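Ubiquitin-like-conjugating enzyme ATG10 (Saccharomyces cerevisiae, PDB 4EBR) acts as an E2-like enzyme of autophagy that conjugates the ubiquitin-like protein ATG12 to ATG5. Local coordinates at residues I65-T70 and I158-W163; Q20-W25 and L40-I45; L61-E66 and L82-E87. One frame throughout, in Å; residues are numbered along the deposited sequence.

Contact 1: residues I65-T70 and I158-W163; sequences IELYLT and IFIFSW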
loop_
_atom_site.group_PDB
_atom_site.type_symbol
_atom_site.label_atom_id
_atom_site.label_comp_id
_atom_site.label_asym_id
_atom_site.label_seq_id
_atom_site.Cartn_x
_atom_site.Cartn_y
_atom_site.Cartn_z
ATOM N N ILE A 65 -7.642 16.223 12.196
ATOM C CA ILE A 65 -7.473 15.225 11.159
ATOM C C ILE A 65 -6.642 15.838 10.061
ATOM O O ILE A 65 -6.838 17.003 9.707
ATOM C CB ILE A 65 -8.859 14.769 10.612
ATOM C CG1 ILE A 65 -9.630 14.049 11.713
ATOM C CG2 ILE A 65 -8.727 13.841 9.435
ATOM C CD1 ILE A 65 -10.998 13.590 11.312
ATOM N N GLU A 66 -5.700 15.072 9.536
ATOM C CA GLU A 66 -4.932 15.552 8.419
ATOM C C GLU A 66 -5.078 14.598 7.251
ATOM O O GLU A 66 -4.946 13.384 7.423
ATOM C CB GLU A 66 -3.465 15.730 8.816
ATOM C CG GLU A 66 -3.293 16.724 9.950
ATOM C CD GLU A 66 -1.836 17.069 10.271
ATOM O OE1 GLU A 66 -1.597 18.182 10.811
ATOM O OE2 GLU A 66 -0.937 16.237 10.002
ATOM N N LEU A 67 -5.360 15.139 6.069
ATOM C CA LEU A 67 -5.471 14.313 4.871
ATOM C C LEU A 67 -4.417 14.710 3.869
ATOM O O LEU A 67 -4.341 15.882 3.488
ATOM C CB LEU A 67 -6.825 14.500 4.205
ATOM C CG LEU A 67 -8.083 14.315 5.039
ATOM C CD1 LEU A 67 -9.272 14.418 4.098
ATOM C CD2 LEU A 67 -8.073 12.985 5.756
ATOM N N TYR A 68 -3.606 13.749 3.433
ATOM C CA TYR A 68 -2.673 14.030 2.357
ATOM C C TYR A 68 -3.121 13.287 1.097
ATOM O O TYR A 68 -3.153 12.055 1.071
ATOM C CB TYR A 68 -1.259 13.639 2.768
ATOM C CG TYR A 68 -0.155 14.213 1.902
ATOM C CD1 TYR A 68 -0.330 15.392 1.192
ATOM C CD2 TYR A 68 1.062 13.575 1.798
ATOM C CE1 TYR A 68 0.689 15.912 0.399
ATOM C CE2 TYR A 68 2.083 14.089 1.016
ATOM C CZ TYR A 68 1.891 15.251 0.320
ATOM O OH TYR A 68 2.920 15.743 -0.448
ATOM N N LEU A 69 -3.495 14.040 0.066
ATOM C CA LEU A 69 -3.931 13.460 -1.206
ATOM C C LEU A 69 -2.723 13.358 -2.102
ATOM O O LEU A 69 -2.122 14.367 -2.458
ATOM C CB LEU A 69 -4.961 14.356 -1.890
ATOM C CG LEU A 69 -6.364 14.435 -1.295
ATOM C CD1 LEU A 69 -6.381 15.180 0.024
ATOM C CD2 LEU A 69 -7.293 15.099 -2.290
ATOM N N THR A 70 -2.342 12.146 -2.456
ATOM C CA THR A 70 -1.158 11.961 -3.267
ATOM C C THR A 70 -1.446 11.000 -4.396
ATOM O O THR A 70 -2.528 10.418 -4.492
ATOM C CB THR A 70 -0.019 11.350 -2.453
ATOM O OG1 THR A 70 -0.386 10.026 -2.068
ATOM C CG2 THR A 70 0.214 12.143 -1.196
ATOM N N ILE A 158 -16.152 10.197 -3.109
ATOM C CA ILE A 158 -16.230 8.855 -2.565
ATOM C C ILE A 158 -15.242 8.664 -1.422
ATOM O O ILE A 158 -15.575 8.067 -0.396
ATOM C CB ILE A 158 -15.929 7.817 -3.666
ATOM C CG1 ILE A 158 -17.083 7.736 -4.658
ATOM C CG2 ILE A 158 -15.617 6.446 -3.079
ATOM C CD1 ILE A 158 -16.601 7.416 -6.063
ATOM N N PHE A 159 -14.026 9.162 -1.615
ATOM C CA PHE A 159 -12.965 8.992 -0.638
ATOM C C PHE A 159 -12.895 9.994 0.498
ATOM O O PHE A 159 -12.317 9.709 1.547
ATOM C CB PHE A 159 -11.619 8.926 -1.348
ATOM C CG PHE A 159 -11.338 7.584 -1.931
ATOM C CD1 PHE A 159 -10.360 6.779 -1.393
ATOM C CD2 PHE A 159 -12.091 7.107 -2.991
ATOM C CE1 PHE A 159 -10.113 5.541 -1.919
ATOM C CE2 PHE A 159 -11.852 5.866 -3.516
ATOM C CZ PHE A 159 -10.860 5.080 -2.981
ATOM N N ILE A 160 -13.480 11.165 0.316
ATOM C CA ILE A 160 -13.358 12.181 1.351
ATOM C C ILE A 160 -14.706 12.623 1.918
ATOM O O ILE A 160 -14.974 12.452 3.118
ATOM C CB ILE A 160 -12.543 13.384 0.858
ATOM C CG1 ILE A 160 -11.124 12.931 0.529
ATOM C CG2 ILE A 160 -12.493 14.458 1.918
ATOM C CD1 ILE A 160 -10.263 14.036 -0.059
ATOM N N PHE A 161 -15.551 13.195 1.062
ATOM C CA PHE A 161 -16.802 13.769 1.525
ATOM C C PHE A 161 -17.766 12.736 2.096
ATOM O O PHE A 161 -18.654 13.065 2.853
ATOM C CB PHE A 161 -17.471 14.558 0.412
ATOM C CG PHE A 161 -16.661 15.729 -0.076
ATOM C CD1 PHE A 161 -15.812 16.405 0.772
ATOM C CD2 PHE A 161 -16.765 16.163 -1.394
ATOM C CE1 PHE A 161 -15.086 17.495 0.317
ATOM C CE2 PHE A 161 -16.042 17.250 -1.851
ATOM C CZ PHE A 161 -15.202 17.913 -1.001
ATOM N N SER A 162 -17.588 11.480 1.739
ATOM C CA SER A 162 -18.491 10.438 2.200
ATOM C C SER A 162 -18.417 10.257 3.710
ATOM O O SER A 162 -19.451 10.119 4.357
ATOM C CB SER A 162 -18.159 9.125 1.514
ATOM O OG SER A 162 -16.779 8.822 1.685
ATOM N N TRP A 163 -17.216 10.208 4.276
ATOM C CA TRP A 163 -17.101 10.081 5.736
ATOM C C TRP A 163 -16.951 11.382 6.540
ATOM O O TRP A 163 -17.141 11.392 7.751
ATOM C CB TRP A 163 -16.010 9.083 6.119
ATOM C CG TRP A 163 -14.660 9.445 5.610
ATOM C CD1 TRP A 163 -14.216 9.360 4.319
ATOM C CD2 TRP A 163 -13.555 9.925 6.381
ATOM N NE1 TRP A 163 -12.905 9.764 4.240
ATOM C CE2 TRP A 163 -12.473 10.110 5.494
ATOM C CE3 TRP A 163 -13.370 10.209 7.739
ATOM C CZ2 TRP A 163 -11.230 10.582 5.919
ATOM C CZ3 TRP A 163 -12.133 10.673 8.160
ATOM C CH2 TRP A 163 -11.082 10.857 7.253
#
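L67 and I160 pass alongside, pointing opposite ways, where strand 63-72 packs against helix 152-164, and L67 CD1 meets I160 CG2 at 3.9 Å. While CD1 of L67 takes the isoleucine branch, CD2 lies at the edge of the W163 indole, near its plane, 4.0 Å from W163 CZ2. The other end of I160 is used differently: with CG1 anti to the carbonyl carbon (chi1 -63°), its CD1 extends tip to tip against L69 and comes 3.9 Å from L69 CD2. I65 adds a looser touch, its CG2 approaching W163 CH2 obliquely.

A bond within the helix helps fix the indole: W163 NE1 donates to the carbonyl O of F159 at 2.8 Å, with that oxygen in the ring plane and the six-membered end of the ring toward the strand. F132 and L82 also touch the indole.

The segment axes are 11.5 Å apart and nearly antiparallel, at 159°, with no hydrogen bond between them. Aliphatic branches and one indole make up the interface, an arrangement characteristic of a helix packed on one face of an antiparallel sheet, here in the core of the E2-like fold.

Contact 2: residues Q20-W25 and L40-I45; sequences QIFHNW and LLLRLI
F22 and L42 meet by a CH-pi contact: L42 CD1 stands over one face of the phenyl ring, 3.8 Å from its centroid and 22° off the ring normal. The methyl is displaced toward the rim, nearest F22 CD2 at 3.5 Å, and the leucine comes in roughly perpendicular to the phenylalanine side chain. I21 CG2 lies over the opposite face, above the ring centre, so the phenyl is held between two methyls, one from its own loop and one from the strand.

The remaining contacts are plain apolar touches. L40 CD2 approaches the ring obliquely and sits 3.8 Å from F22 CE1. At the other end of the segment, W25 has CG anti to its own backbone nitrogen (chi1 -176°), a setting that carries the six-membered part of the indole to the strand, where W25 CZ3 lies 3.9 Å from L44 CD2. L42 CD1 also reaches the indole, at its edge and more loosely, and thus serves both aromatic rings. With an alanine in place of F22 the ring between L42 CD1 and I21 CG2 is gone, and a gap would probably open there, leaving L40 CD2 without its neighbour.

The polar bonds of 20-25 run within the loop or to the end of the chain. N24 N donates to Q20 O at 3.0 Å, while the indole nitrogen of W25 is bonded to the carbonyl O of G165, and Y166 stacks on the indole. No hydrogen bond joins 20-25 to 40-45, which implies a join resting on apolar burial and one CH-pi contact.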
loop_
_atom_site.group_PDB
_atom_site.type_symbol
_atom_site.label_atom_id
_atom_site.label_comp_id
_atom_site.label_asym_id
_atom_site.label_seq_id
_atom_site.Cartn_x
_atom_site.Cartn_y
_atom_site.Cartn_z
ATOM N N GLN A 20 -11.510 26.046 -5.289
ATOM C CA GLN A 20 -11.654 26.426 -3.892
ATOM C C GLN A 20 -12.676 25.551 -3.178
ATOM O O GLN A 20 -13.211 25.937 -2.138
ATOM C CB GLN A 20 -12.021 27.906 -3.763
ATOM C CG GLN A 20 -11.017 28.839 -4.413
ATOM C CD GLN A 20 -10.319 29.728 -3.407
ATOM O OE1 GLN A 20 -10.947 30.257 -2.484
ATOM N NE2 GLN A 20 -9.011 29.893 -3.573
ATOM N N ILE A 21 -12.921 24.361 -3.718
ATOM C CA ILE A 21 -13.877 23.460 -3.099
ATOM C C ILE A 21 -13.419 23.100 -1.686
ATOM O O ILE A 21 -14.242 22.930 -0.791
ATOM C CB ILE A 21 -14.145 22.199 -3.952
ATOM C CG1 ILE A 21 -15.348 21.430 -3.410
ATOM C CG2 ILE A 21 -12.919 21.291 -4.026
ATOM C CD1 ILE A 21 -15.507 20.050 -4.008
ATOM N N PHE A 22 -12.111 23.004 -1.474
ATOM C CA PHE A 22 -11.619 22.740 -0.131
ATOM C C PHE A 22 -11.540 24.015 0.745
ATOM O O PHE A 22 -11.788 23.977 1.957
ATOM C CB PHE A 22 -10.297 21.974 -0.177
ATOM C CG PHE A 22 -10.391 20.628 -0.867
ATOM C CD1 PHE A 22 -9.640 20.357 -1.997
ATOM C CD2 PHE A 22 -11.230 19.638 -0.372
ATOM C CE1 PHE A 22 -9.721 19.128 -2.622
ATOM C CE2 PHE A 22 -11.318 18.391 -0.991
ATOM C CZ PHE A 22 -10.565 18.136 -2.117
ATOM N N HIS A 23 -11.216 25.143 0.125
ATOM C CA HIS A 23 -11.108 26.404 0.856
ATOM C C HIS A 23 -12.434 26.860 1.463
ATOM O O HIS A 23 -12.464 27.440 2.546
ATOM C CB HIS A 23 -10.555 27.498 -0.053
ATOM C CG HIS A 23 -9.250 27.143 -0.688
ATOM N ND1 HIS A 23 -9.125 26.128 -1.611
ATOM C CD2 HIS A 23 -8.009 27.657 -0.524
ATOM C CE1 HIS A 23 -7.865 26.041 -1.997
ATOM N NE2 HIS A 23 -7.166 26.955 -1.349
ATOM N N ASN A 24 -13.529 26.598 0.767
ATOM C CA ASN A 24 -14.834 27.009 1.253
ATOM C C ASN A 24 -15.523 25.890 2.014
ATOM O O ASN A 24 -16.657 26.031 2.466
ATOM C CB ASN A 24 -15.712 27.475 0.090
ATOM C CG ASN A 24 -15.056 28.563 -0.725
ATOM O OD1 ASN A 24 -14.486 29.514 -0.177
ATOM N ND2 ASN A 24 -15.114 28.423 -2.046
ATOM N N TRP A 25 -14.846 24.762 2.131
ATOM C CA TRP A 25 -15.378 23.653 2.894
ATOM C C TRP A 25 -15.281 24.029 4.365
ATOM O O TRP A 25 -14.225 24.459 4.829
ATOM C CB TRP A 25 -14.553 22.418 2.597
ATOM C CG TRP A 25 -15.040 21.192 3.250
ATOM C CD1 TRP A 25 -16.265 20.994 3.815
ATOM C CD2 TRP A 25 -14.309 19.973 3.422
ATOM N NE1 TRP A 25 -16.339 19.716 4.325
ATOM C CE2 TRP A 25 -15.151 19.072 4.098
ATOM C CE3 TRP A 25 -13.026 19.555 3.063
ATOM C CZ2 TRP A 25 -14.752 17.780 4.430
ATOM C CZ3 TRP A 25 -12.632 18.274 3.388
ATOM C CH2 TRP A 25 -13.492 17.399 4.063
ATOM N N LEU A 40 -1.681 17.230 -1.987
ATOM C CA LEU A 40 -2.479 18.268 -1.347
ATOM C C LEU A 40 -2.710 17.927 0.107
ATOM O O LEU A 40 -3.183 16.843 0.432
ATOM C CB LEU A 40 -3.821 18.402 -2.073
ATOM C CG LEU A 40 -4.744 19.540 -1.669
ATOM C CD1 LEU A 40 -4.005 20.845 -1.802
ATOM C CD2 LEU A 40 -5.965 19.536 -2.546
ATOM N N LEU A 41 -2.353 18.846 0.990
ATOM C CA LEU A 41 -2.543 18.607 2.406
ATOM C C LEU A 41 -3.784 19.342 2.908
ATOM O O LEU A 41 -3.932 20.556 2.722
ATOM C CB LEU A 41 -1.325 19.042 3.206
ATOM C CG LEU A 41 -1.599 18.883 4.700
ATOM C CD1 LEU A 41 -1.818 17.421 5.054
ATOM C CD2 LEU A 41 -0.476 19.485 5.535
ATOM N N LEU A 42 -4.678 18.595 3.534
ATOM C CA LEU A 42 -5.860 19.179 4.124
ATOM C C LEU A 42 -5.780 19.037 5.628
ATOM O O LEU A 42 -5.669 17.927 6.160
ATOM C CB LEU A 42 -7.123 18.496 3.589
ATOM C CG LEU A 42 -7.377 18.786 2.108
ATOM C CD1 LEU A 42 -8.710 18.241 1.628
ATOM C CD2 LEU A 42 -7.313 20.276 1.864
ATOM N N ARG A 43 -5.814 20.162 6.325
ATOM C CA ARG A 43 -5.955 20.109 7.769
ATOM C C ARG A 43 -7.391 20.442 8.079
ATOM O O ARG A 43 -7.942 21.396 7.535
ATOM C CB ARG A 43 -4.998 21.073 8.466
ATOM C CG ARG A 43 -3.540 20.713 8.274
ATOM C CD ARG A 43 -2.656 21.375 9.306
ATOM N NE ARG A 43 -1.268 20.929 9.197
ATOM C CZ ARG A 43 -0.355 21.488 8.398
ATOM N NH1 ARG A 43 -0.671 22.530 7.618
ATOM N NH2 ARG A 43 0.884 21.003 8.380
ATOM N N LEU A 44 -8.006 19.643 8.936
ATOM C CA LEU A 44 -9.414 19.834 9.234
ATOM C C LEU A 44 -9.640 20.475 10.587
ATOM O O LEU A 44 -8.848 20.316 11.508
ATOM C CB LEU A 44 -10.167 18.518 9.157
ATOM C CG LEU A 44 -10.202 17.895 7.767
ATOM C CD1 LEU A 44 -11.113 16.687 7.781
ATOM C CD2 LEU A 44 -10.646 18.900 6.716
ATOM N N ILE A 45 -10.759 21.186 10.692
ATOM C CA ILE A 45 -11.149 21.873 11.917
ATOM C C ILE A 45 -11.425 20.887 13.046
ATOM O O ILE A 45 -11.940 19.791 12.821
ATOM C CB ILE A 45 -12.397 22.749 11.699
ATOM C CG1 ILE A 45 -13.585 21.887 11.267
ATOM C CG2 ILE A 45 -12.115 23.831 10.668
ATOM C CD1 ILE A 45 -14.902 22.632 11.240
#

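Contact 3: residues L61-E66 and L82-E87; sequences LLNHIE and LRIWEE
E66 OE2 is gripped twice by R83 across the hairpin of strands 63-72 and 77-90. R83 NE reaches E66 OE2 at 2.9 Å, nearly along the C-O axis, in a salt bridge to which R83 NH2 adds a weak bond. The other oxygen, E66 OE1, accepts W85 NE1 at 3.2 Å; it lies in the indole plane, but the donor stands well above the carboxylate plane, the two groups being almost perpendicular at 89°. With R43 also bridging to OE1, this buried carboxylate would be expected to stay ionised.

The backbones form an antiparallel pair, in which H64-W85 and E66-R83 are hydrogen-bonded pairs and N63-E86 and I65-I84 non-hydrogen-bonded ones. On the face away from E66, I65 and I84 lie side by side, their CG1 atoms 3.8 Å apart, and I65 CG2 touches L82 CD1.

Toward the open end of the hairpin, the E87 side chain adds to a weak backbone bond from E87 N to L62 O. Extended beyond CG, it reaches across to the L62 amide, and L62 N donates to E87 OE2 at 2.6 Å, almost straight at 177° and from above the carboxylate plane.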
loop_
_atom_site.group_PDB
_atom_site.type_symbol
_atom_site.label_atom_id
_atom_site.label_comp_id
_atom_site.label_asym_id
_atom_site.label_seq_id
_atom_site.Cartn_x
_atom_site.Cartn_y
_atom_site.Cartn_z
ATOM N N LEU A 61 -11.397 18.098 24.857
ATOM C CA LEU A 61 -10.511 17.149 24.177
ATOM C C LEU A 61 -11.025 16.848 22.782
ATOM O O LEU A 61 -12.001 16.121 22.621
ATOM C CB LEU A 61 -10.382 15.847 24.973
ATOM C CG LEU A 61 -9.893 16.011 26.416
ATOM C CD1 LEU A 61 -9.880 14.662 27.152
ATOM C CD2 LEU A 61 -8.517 16.687 26.435
ATOM N N LEU A 62 -10.336 17.383 21.779
ATOM C CA LEU A 62 -10.796 17.314 20.394
ATOM C C LEU A 62 -9.796 16.594 19.487
ATOM O O LEU A 62 -8.648 16.373 19.858
ATOM C CB LEU A 62 -11.069 18.730 19.860
ATOM C CG LEU A 62 -12.206 19.498 20.550
ATOM C CD1 LEU A 62 -12.434 20.823 19.855
ATOM C CD2 LEU A 62 -13.508 18.688 20.589
ATOM N N ASN A 63 -10.226 16.203 18.300
ATOM C CA ASN A 63 -9.262 15.661 17.367
ATOM C C ASN A 63 -8.770 16.723 16.374
ATOM O O ASN A 63 -9.304 17.832 16.325
ATOM C CB ASN A 63 -9.879 14.470 16.619
ATOM C CG ASN A 63 -10.157 13.290 17.534
ATOM O OD1 ASN A 63 -9.502 13.117 18.564
ATOM N ND2 ASN A 63 -11.128 12.467 17.160
ATOM N N HIS A 64 -7.753 16.381 15.582
ATOM C CA HIS A 64 -7.404 17.155 14.395
ATOM C C HIS A 64 -6.990 16.157 13.350
ATOM O O HIS A 64 -6.101 15.345 13.583
ATOM C CB HIS A 64 -6.290 18.152 14.675
ATOM C CG HIS A 64 -6.547 18.984 15.885
ATOM N ND1 HIS A 64 -6.441 18.483 17.168
ATOM C CD2 HIS A 64 -6.957 20.267 16.017
ATOM C CE1 HIS A 64 -6.748 19.429 18.034
ATOM N NE2 HIS A 64 -7.063 20.522 17.364
ATOM N N ILE A 65 -7.642 16.223 12.196
ATOM C CA ILE A 65 -7.473 15.225 11.159
ATOM C C ILE A 65 -6.642 15.838 10.061
ATOM O O ILE A 65 -6.838 17.003 9.707
ATOM C CB ILE A 65 -8.859 14.769 10.612
ATOM C CG1 ILE A 65 -9.630 14.049 11.713
ATOM C CG2 ILE A 65 -8.727 13.841 9.435
ATOM C CD1 ILE A 65 -10.998 13.590 11.312
ATOM N N GLU A 66 -5.700 15.072 9.536
ATOM C CA GLU A 66 -4.932 15.552 8.419
ATOM C C GLU A 66 -5.078 14.598 7.251
ATOM O O GLU A 66 -4.946 13.384 7.423
ATOM C CB GLU A 66 -3.465 15.730 8.816
ATOM C CG GLU A 66 -3.293 16.724 9.950
ATOM C CD GLU A 66 -1.836 17.069 10.271
ATOM O OE1 GLU A 66 -1.597 18.182 10.811
ATOM O OE2 GLU A 66 -0.937 16.237 10.002
ATOM N N LEU A 82 -3.745 9.412 5.692
ATOM C CA LEU A 82 -4.542 9.920 6.784
ATOM C C LEU A 82 -3.824 9.798 8.131
ATOM O O LEU A 82 -3.259 8.750 8.463
ATOM C CB LEU A 82 -5.885 9.198 6.755
ATOM C CG LEU A 82 -6.772 9.000 7.964
ATOM C CD1 LEU A 82 -7.010 10.314 8.652
ATOM C CD2 LEU A 82 -8.074 8.434 7.450
ATOM N N ARG A 83 -3.814 10.896 8.884
ATOM C CA ARG A 83 -3.481 10.818 10.304
ATOM C C ARG A 83 -4.303 11.765 11.186
ATOM O O ARG A 83 -4.995 12.676 10.698
ATOM C CB ARG A 83 -1.997 10.988 10.542
ATOM C CG ARG A 83 -1.510 12.332 10.220
ATOM C CD ARG A 83 -0.032 12.370 10.394
ATOM N NE ARG A 83 0.431 13.739 10.286
ATOM C CZ ARG A 83 1.590 14.167 10.748
ATOM N NH1 ARG A 83 2.420 13.313 11.364
ATOM N NH2 ARG A 83 1.904 15.446 10.588
ATOM N N ILE A 84 -4.283 11.493 12.486
ATOM C CA ILE A 84 -5.199 12.165 13.397
ATOM C C ILE A 84 -4.546 12.502 14.715
ATOM O O ILE A 84 -3.996 11.620 15.372
ATOM C CB ILE A 84 -6.438 11.294 13.691
ATOM C CG1 ILE A 84 -7.276 11.111 12.430
ATOM C CG2 ILE A 84 -7.264 11.925 14.800
ATOM C CD1 ILE A 84 -8.512 10.234 12.618
ATOM N N TRP A 85 -4.633 13.769 15.108
ATOM C CA TRP A 85 -4.152 14.222 16.417
ATOM C C TRP A 85 -5.264 14.114 17.449
ATOM O O TRP A 85 -6.314 14.734 17.303
ATOM C CB TRP A 85 -3.693 15.674 16.340
ATOM C CG TRP A 85 -2.583 15.920 15.357
ATOM C CD1 TRP A 85 -2.692 16.505 14.140
ATOM C CD2 TRP A 85 -1.200 15.594 15.516
ATOM N NE1 TRP A 85 -1.464 16.564 13.524
ATOM C CE2 TRP A 85 -0.532 16.012 14.353
ATOM C CE3 TRP A 85 -0.461 14.987 16.530
ATOM C CZ2 TRP A 85 0.830 15.842 14.173
ATOM C CZ3 TRP A 85 0.888 14.830 16.354
ATOM C CH2 TRP A 85 1.523 15.248 15.183
ATOM N N GLU A 86 -5.064 13.310 18.481
ATOM C CA GLU A 86 -6.073 13.249 19.521
ATOM C C GLU A 86 -5.542 13.814 20.809
ATOM O O GLU A 86 -4.389 13.602 21.157
ATOM C CB GLU A 86 -6.593 11.829 19.742
ATOM C CG GLU A 86 -5.618 10.836 20.335
ATOM C CD GLU A 86 -6.291 9.488 20.598
ATOM O OE1 GLU A 86 -6.986 9.346 21.642
ATOM O OE2 GLU A 86 -6.133 8.571 19.755
ATOM N N GLU A 87 -6.370 14.567 21.512
ATOM C CA GLU A 87 -5.959 15.047 22.815
ATOM C C GLU A 87 -6.441 14.038 23.826
ATOM O O GLU A 87 -7.585 13.632 23.799
ATOM C CB GLU A 87 -6.521 16.440 23.081
ATOM C CG GLU A 87 -6.027 17.467 22.063
ATOM C CD GLU A 87 -7.009 18.612 21.828
ATOM O OE1 GLU A 87 -6.638 19.556 21.092
ATOM O OE2 GLU A 87 -8.146 18.568 22.367
#

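Strand 63-72 ties the three contacts together, illustrating how one central strand can serve both neighbours and a helix. Contacts 1 and 3 share I65 and E66, and their centres lie about 14 Å apart; W163 CH2 of contact 1 also packs on L82 CD2 of contact 3 at 3.9 Å. Contact 2 joins from the other side of the strand: L42 N and L67 O, 2.7 Å apart, probably form a hydrogen bond between it and contact 1, and L44 N and I65 O, 3.0 Å apart, probably form one between it and contact 3. Contact 1 is nearest the catalytic centre, the W163 side chain lying about 10 Å from that of C135, the thioester-forming cysteine, and about 12 Å from the bound mercury ion.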